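Local coordinates for STIL N-terminal domain-containing protein (Trichoplax adhaerens, PDB 5OI9), which probably helps build centrioles, being the N-terminal domain of a STIL-family protein, a family that binds CEP85 and promotes PLK4 activation, at residues A[135-149]-A[163-175]. Numbering follows the deposited sequence.
Sequences SPFSISEYYDAFQTL and KDMLSLKIHATYY
The rings of Phe137 and His171 lie face to face in an offset stack, their planes only 6° apart and CE1 of His171 3.3 Å above the middle of the phenyl ring. Both imidazole nitrogens are engaged at the ring's edge. NE2 of His171 donates to OE2 of Glu141 at 2.8 Å, a short bond but bent to 123° and therefore weak, while ND1 makes a long, weak bond of 3.4 Å to O of the loosely ordered Ser135. Glu141 reaches across from the first turn of the helix with CG anti to its backbone N (chi1 -168°) and the chain extended beyond; the same OE2 lies 3.4 Å from CE of Lys169, whose CB packs near the Phe137 ring. An alanine in place of Phe137 would probably bare one face of the imidazole and free the ring to turn away from its two weakly held acceptors.

Further along, Ala145 and Leu149 bring helix 139-155, the helix of a beta-alpha-beta crossover between parallel strands 118-126 and 167-176, down onto the start of the latter. CD1 of Leu149 rests 3.6 Å from N of Ser167, and one water links O of Ala145 to OG of Ser167. A second water bridges the carbonyls of Leu149 and Asp164. Within the sheet, strand 167-176 runs between 180-192 and 118-126; Tyr142 meets Tyr324 and Phe146 meets Phe322, both on strand 322-334. With a carboxylate at NE2 and, less certainly, a carbonyl at ND1, His171 may lean toward its protonated form.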
loop_
_atom_site.group_PDB
_atom_site.type_symbol
_atom_site.label_atom_id
_atom_site.label_comp_id
_atom_site.label_asym_id
_atom_site.label_seq_id
_atom_site.Cartn_x
_atom_site.Cartn_y
_atom_site.Cartn_z
ATOM N N SER A 135 8.257 -23.109 5.084
ATOM C CA SER A 135 7.423 -22.621 6.177
ATOM C C SER A 135 7.780 -21.193 6.622
ATOM O O SER A 135 6.887 -20.345 6.690
ATOM C CB SER A 135 7.485 -23.577 7.375
ATOM O OG SER A 135 7.093 -24.891 7.004
ATOM N N PRO A 136 9.051 -20.910 6.925
ATOM C CA PRO A 136 9.401 -19.590 7.451
ATOM C C PRO A 136 9.859 -18.625 6.361
ATOM O O PRO A 136 10.313 -19.015 5.282
ATOM C CB PRO A 136 10.556 -19.897 8.420
ATOM C CG PRO A 136 11.000 -21.328 8.115
ATOM C CD PRO A 136 10.252 -21.762 6.880
ATOM N N PHE A 137 9.726 -17.338 6.670
ATOM C CA PHE A 137 10.164 -16.266 5.787
ATOM C C PHE A 137 11.621 -15.924 6.071
ATOM O O PHE A 137 12.007 -15.721 7.228
ATOM C CB PHE A 137 9.292 -15.023 5.972
ATOM C CG PHE A 137 7.980 -15.086 5.247
ATOM C CD1 PHE A 137 7.893 -14.677 3.929
ATOM C CD2 PHE A 137 6.833 -15.532 5.883
ATOM C CE1 PHE A 137 6.698 -14.720 3.253
ATOM C CE2 PHE A 137 5.622 -15.578 5.207
ATOM C CZ PHE A 137 5.558 -15.173 3.888
ATOM N N SER A 138 12.417 -15.849 5.011
ATOM C CA SER A 138 13.820 -15.470 5.089
ATOM C C SER A 138 14.006 -14.082 4.489
ATOM O O SER A 138 13.138 -13.564 3.784
ATOM C CB SER A 138 14.709 -16.485 4.363
ATOM O OG SER A 138 14.448 -16.463 2.971
ATOM N N ILE A 139 15.161 -13.478 4.776
ATOM C CA ILE A 139 15.406 -12.120 4.299
ATOM C C ILE A 139 15.557 -12.097 2.781
ATOM O O ILE A 139 15.248 -11.086 2.135
ATOM C CB ILE A 139 16.630 -11.518 5.018
ATOM C CG1 ILE A 139 16.806 -10.047 4.638
ATOM C CG2 ILE A 139 17.885 -12.316 4.713
ATOM C CD1 ILE A 139 15.611 -9.183 4.986
ATOM N N SER A 140 16.004 -13.204 2.181
ATOM C CA SER A 140 16.077 -13.271 0.724
ATOM C C SER A 140 14.689 -13.179 0.102
ATOM O O SER A 140 14.509 -12.546 -0.945
ATOM C CB SER A 140 16.774 -14.558 0.284
ATOM O OG SER A 140 15.982 -15.695 0.580
ATOM N N GLU A 141 13.695 -13.805 0.734
ATOM C CA GLU A 141 12.328 -13.717 0.233
ATOM C C GLU A 141 11.772 -12.306 0.397
ATOM O O GLU A 141 11.107 -11.786 -0.506
ATOM C CB GLU A 141 11.447 -14.740 0.951
ATOM C CG GLU A 141 10.074 -14.944 0.335
ATOM C CD GLU A 141 9.306 -16.076 0.995
ATOM O OE1 GLU A 141 9.916 -16.829 1.786
ATOM O OE2 GLU A 141 8.091 -16.211 0.726
ATOM N N TYR A 142 12.038 -11.671 1.542
ATOM C CA TYR A 142 11.624 -10.285 1.730
ATOM C C TYR A 142 12.310 -9.368 0.726
ATOM O O TYR A 142 11.688 -8.442 0.191
ATOM C CB TYR A 142 11.939 -9.824 3.153
ATOM C CG TYR A 142 11.115 -10.462 4.253
ATOM C CD1 TYR A 142 9.747 -10.232 4.353
ATOM C CD2 TYR A 142 11.713 -11.260 5.217
ATOM C CE1 TYR A 142 8.998 -10.795 5.367
ATOM C CE2 TYR A 142 10.971 -11.832 6.237
ATOM C CZ TYR A 142 9.614 -11.592 6.307
ATOM O OH TYR A 142 8.871 -12.157 7.317
ATOM N N TYR A 143 13.600 -9.605 0.469
ATOM C CA TYR A 143 14.360 -8.748 -0.434
ATOM C C TYR A 143 13.798 -8.800 -1.848
ATOM O O TYR A 143 13.622 -7.763 -2.498
ATOM C CB TYR A 143 15.835 -9.158 -0.422
ATOM C CG TYR A 143 16.675 -8.492 -1.488
ATOM C CD1 TYR A 143 17.213 -7.226 -1.287
ATOM C CD2 TYR A 143 16.939 -9.131 -2.694
ATOM C CE1 TYR A 143 17.983 -6.615 -2.257
ATOM C CE2 TYR A 143 17.706 -8.527 -3.671
ATOM C CZ TYR A 143 18.226 -7.268 -3.447
ATOM O OH TYR A 143 18.991 -6.661 -4.416
ATOM N N ASP A 144 13.515 -10.006 -2.345
ATOM C CA ASP A 144 12.973 -10.131 -3.693
ATOM C C ASP A 144 11.597 -9.488 -3.797
ATOM O O ASP A 144 11.268 -8.880 -4.823
ATOM C CB ASP A 144 12.921 -11.603 -4.102
ATOM C CG ASP A 144 14.302 -12.189 -4.333
ATOM O OD1 ASP A 144 15.181 -11.456 -4.834
ATOM O OD2 ASP A 144 14.512 -13.377 -4.011
ATOM N N ALA A 145 10.782 -9.599 -2.746
ATOM C CA ALA A 145 9.470 -8.962 -2.765
ATOM C C ALA A 145 9.596 -7.444 -2.816
ATOM O O ALA A 145 8.834 -6.775 -3.525
ATOM C CB ALA A 145 8.656 -9.391 -1.547
ATOM N N PHE A 146 10.559 -6.881 -2.080
ATOM C CA PHE A 146 10.712 -5.431 -2.060
ATOM C C PHE A 146 11.279 -4.905 -3.373
ATOM O O PHE A 146 10.924 -3.798 -3.800
ATOM C CB PHE A 146 11.597 -5.005 -0.892
ATOM C CG PHE A 146 11.679 -3.517 -0.714
ATOM C CD1 PHE A 146 10.572 -2.797 -0.292
ATOM C CD2 PHE A 146 12.858 -2.835 -0.970
ATOM C CE1 PHE A 146 10.640 -1.425 -0.128
ATOM C CE2 PHE A 146 12.932 -1.462 -0.802
ATOM C CZ PHE A 146 11.822 -0.759 -0.379
ATOM N N GLN A 147 12.161 -5.670 -4.021
ATOM C CA GLN A 147 12.622 -5.290 -5.352
ATOM C C GLN A 147 11.456 -5.211 -6.329
ATOM O O GLN A 147 11.346 -4.253 -7.106
ATOM C CB GLN A 147 13.676 -6.280 -5.849
ATOM C CG GLN A 147 14.966 -6.257 -5.043
ATOM C CD GLN A 147 15.673 -4.920 -5.123
ATOM O OE1 GLN A 147 15.652 -4.255 -6.157
ATOM N NE2 GLN A 147 16.298 -4.514 -4.026
ATOM N N THR A 148 10.567 -6.207 -6.297
ATOM C CA THR A 148 9.368 -6.159 -7.128
ATOM C C THR A 148 8.499 -4.960 -6.768
ATOM O O THR A 148 7.945 -4.297 -7.655
ATOM C CB THR A 148 8.577 -7.463 -6.985
ATOM O OG1 THR A 148 9.344 -8.548 -7.521
ATOM C CG2 THR A 148 7.248 -7.375 -7.723
ATOM N N LEU A 149 8.384 -4.651 -5.474
ATOM C CA LEU A 149 7.573 -3.512 -5.055
ATOM C C LEU A 149 8.135 -2.204 -5.603
ATOM O O LEU A 149 7.394 -1.384 -6.154
ATOM C CB LEU A 149 7.473 -3.471 -3.526
ATOM C CG LEU A 149 6.507 -2.483 -2.855
ATOM C CD1 LEU A 149 6.123 -2.980 -1.471
ATOM C CD2 LEU A 149 7.101 -1.079 -2.747
ATOM N N LYS A 163 -2.166 0.432 -2.095
ATOM C CA LYS A 163 -1.819 -0.981 -2.198
ATOM C C LYS A 163 -0.446 -1.198 -2.823
ATOM O O LYS A 163 0.163 -2.249 -2.603
ATOM C CB LYS A 163 -2.883 -1.729 -3.007
ATOM C CG LYS A 163 -4.258 -1.749 -2.359
ATOM C CD LYS A 163 -5.252 -2.558 -3.184
ATOM C CE LYS A 163 -5.575 -1.875 -4.502
ATOM N NZ LYS A 163 -6.264 -0.569 -4.297
ATOM N N ASP A 164 0.056 -0.230 -3.593
ATOM C CA ASP A 164 1.392 -0.341 -4.165
ATOM C C ASP A 164 2.493 -0.120 -3.137
ATOM O O ASP A 164 3.667 -0.318 -3.464
ATOM C CB ASP A 164 1.566 0.663 -5.307
ATOM C CG ASP A 164 0.622 0.403 -6.464
ATOM O OD1 ASP A 164 0.307 -0.777 -6.722
ATOM O OD2 ASP A 164 0.202 1.380 -7.120
HETATM N N MSE A 165 2.146 0.287 -1.918
HETATM C CA MSE A 165 3.133 0.620 -0.893
HETATM C C MSE A 165 3.475 -0.552 0.026
HETATM O O MSE A 165 4.304 -0.414 0.918
HETATM C CB MSE A 165 2.638 1.791 -0.042
HETATM C CG MSE A 165 2.319 3.026 -0.847
HETATM SE SE MSE A 165 3.877 3.598 -1.850
HETATM C CE MSE A 165 2.940 4.396 -3.363
ATOM N N LEU A 166 2.829 -1.697 -0.180
ATOM C CA LEU A 166 3.106 -2.868 0.642
ATOM C C LEU A 166 2.997 -4.129 -0.202
ATOM O O LEU A 166 2.220 -4.190 -1.159
ATOM C CB LEU A 166 2.164 -2.948 1.851
ATOM C CG LEU A 166 0.657 -2.870 1.607
ATOM C CD1 LEU A 166 0.051 -4.259 1.465
ATOM C CD2 LEU A 166 -0.016 -2.097 2.728
ATOM N N SER A 167 3.799 -5.129 0.157
ATOM C CA SER A 167 3.764 -6.438 -0.486
ATOM C C SER A 167 3.564 -7.487 0.596
ATOM O O SER A 167 4.414 -7.643 1.477
ATOM C CB SER A 167 5.044 -6.709 -1.279
ATOM O OG SER A 167 5.008 -7.998 -1.863
ATOM N N LEU A 168 2.444 -8.197 0.525
ATOM C CA LEU A 168 2.015 -9.123 1.563
ATOM C C LEU A 168 1.949 -10.531 0.992
ATOM O O LEU A 168 1.430 -10.733 -0.109
ATOM C CB LEU A 168 0.649 -8.700 2.116
ATOM C CG LEU A 168 0.032 -9.485 3.271
ATOM C CD1 LEU A 168 0.811 -9.249 4.558
ATOM C CD2 LEU A 168 -1.427 -9.095 3.442
ATOM N N LYS A 169 2.480 -11.500 1.740
ATOM C CA LYS A 169 2.483 -12.898 1.330
ATOM C C LYS A 169 2.060 -13.760 2.510
ATOM O O LYS A 169 2.198 -13.364 3.670
ATOM C CB LYS A 169 3.865 -13.340 0.823
ATOM C CG LYS A 169 4.401 -12.510 -0.331
ATOM C CD LYS A 169 5.857 -12.837 -0.618
ATOM C CE LYS A 169 6.013 -14.239 -1.183
ATOM N NZ LYS A 169 5.394 -14.360 -2.532
ATOM N N ILE A 170 1.541 -14.950 2.206
ATOM C CA ILE A 170 1.091 -15.887 3.230
ATOM C C ILE A 170 1.625 -17.276 2.908
ATOM O O ILE A 170 1.527 -17.737 1.767
ATOM C CB ILE A 170 -0.446 -15.915 3.352
ATOM C CG1 ILE A 170 -0.961 -14.571 3.865
ATOM C CG2 ILE A 170 -0.888 -17.030 4.292
ATOM C CD1 ILE A 170 -2.458 -14.517 4.032
ATOM N N HIS A 171 2.199 -17.933 3.915
ATOM C CA HIS A 171 2.554 -19.347 3.862
ATOM C C HIS A 171 1.611 -20.117 4.776
ATOM O O HIS A 171 1.443 -19.754 5.947
ATOM C CB HIS A 171 4.002 -19.581 4.301
ATOM C CG HIS A 171 5.023 -18.921 3.426
ATOM N ND1 HIS A 171 6.305 -18.656 3.855
ATOM C CD2 HIS A 171 4.955 -18.481 2.149
ATOM C CE1 HIS A 171 6.982 -18.076 2.880
ATOM N NE2 HIS A 171 6.186 -17.959 1.833
ATOM N N ALA A 172 0.997 -21.173 4.248
ATOM C CA ALA A 172 0.052 -21.979 5.012
ATOM C C ALA A 172 0.486 -23.435 4.974
ATOM O O ALA A 172 0.617 -24.020 3.897
ATOM C CB ALA A 172 -1.371 -21.825 4.467
ATOM N N THR A 173 0.713 -24.019 6.141
ATOM C CA THR A 173 0.972 -25.449 6.258
ATOM C C THR A 173 -0.258 -26.097 6.878
ATOM O O THR A 173 -0.704 -25.682 7.954
ATOM C CB THR A 173 2.218 -25.715 7.098
ATOM O OG1 THR A 173 3.335 -25.033 6.515
ATOM C CG2 THR A 173 2.517 -27.199 7.140
ATOM N N TYR A 174 -0.821 -27.089 6.193
ATOM C CA TYR A 174 -2.069 -27.698 6.623
ATOM C C TYR A 174 -1.907 -29.201 6.809
ATOM O O TYR A 174 -0.970 -29.822 6.297
ATOM C CB TYR A 174 -3.209 -27.418 5.631
ATOM C CG TYR A 174 -3.070 -28.113 4.293
ATOM C CD1 TYR A 174 -2.222 -27.613 3.316
ATOM C CD2 TYR A 174 -3.802 -29.260 4.001
ATOM C CE1 TYR A 174 -2.096 -28.236 2.092
ATOM C CE2 TYR A 174 -3.681 -29.891 2.777
ATOM C CZ TYR A 174 -2.827 -29.374 1.826
ATOM O OH TYR A 174 -2.703 -29.997 0.606
ATOM N N TYR A 175 -2.844 -29.774 7.559
ATOM C CA TYR A 175 -2.883 -31.208 7.798
ATOM C C TYR A 175 -4.333 -31.630 7.971
ATOM O O TYR A 175 -5.127 -30.911 8.584
ATOM C CB TYR A 175 -2.063 -31.595 9.033
ATOM C CG TYR A 175 -1.859 -33.084 9.188
ATOM C CD1 TYR A 175 -0.874 -33.748 8.465
ATOM C CD2 TYR A 175 -2.644 -33.829 10.059
ATOM C CE1 TYR A 175 -0.679 -35.109 8.601
ATOM C CE2 TYR A 175 -2.456 -35.194 10.202
ATOM C CZ TYR A 175 -1.472 -35.826 9.470
ATOM O OH TYR A 175 -1.278 -37.182 9.607
HETATM O O HOH W 1 6.304 -7.781 -4.239
HETATM O O HOH W 2 4.623 -1.078 -5.880
#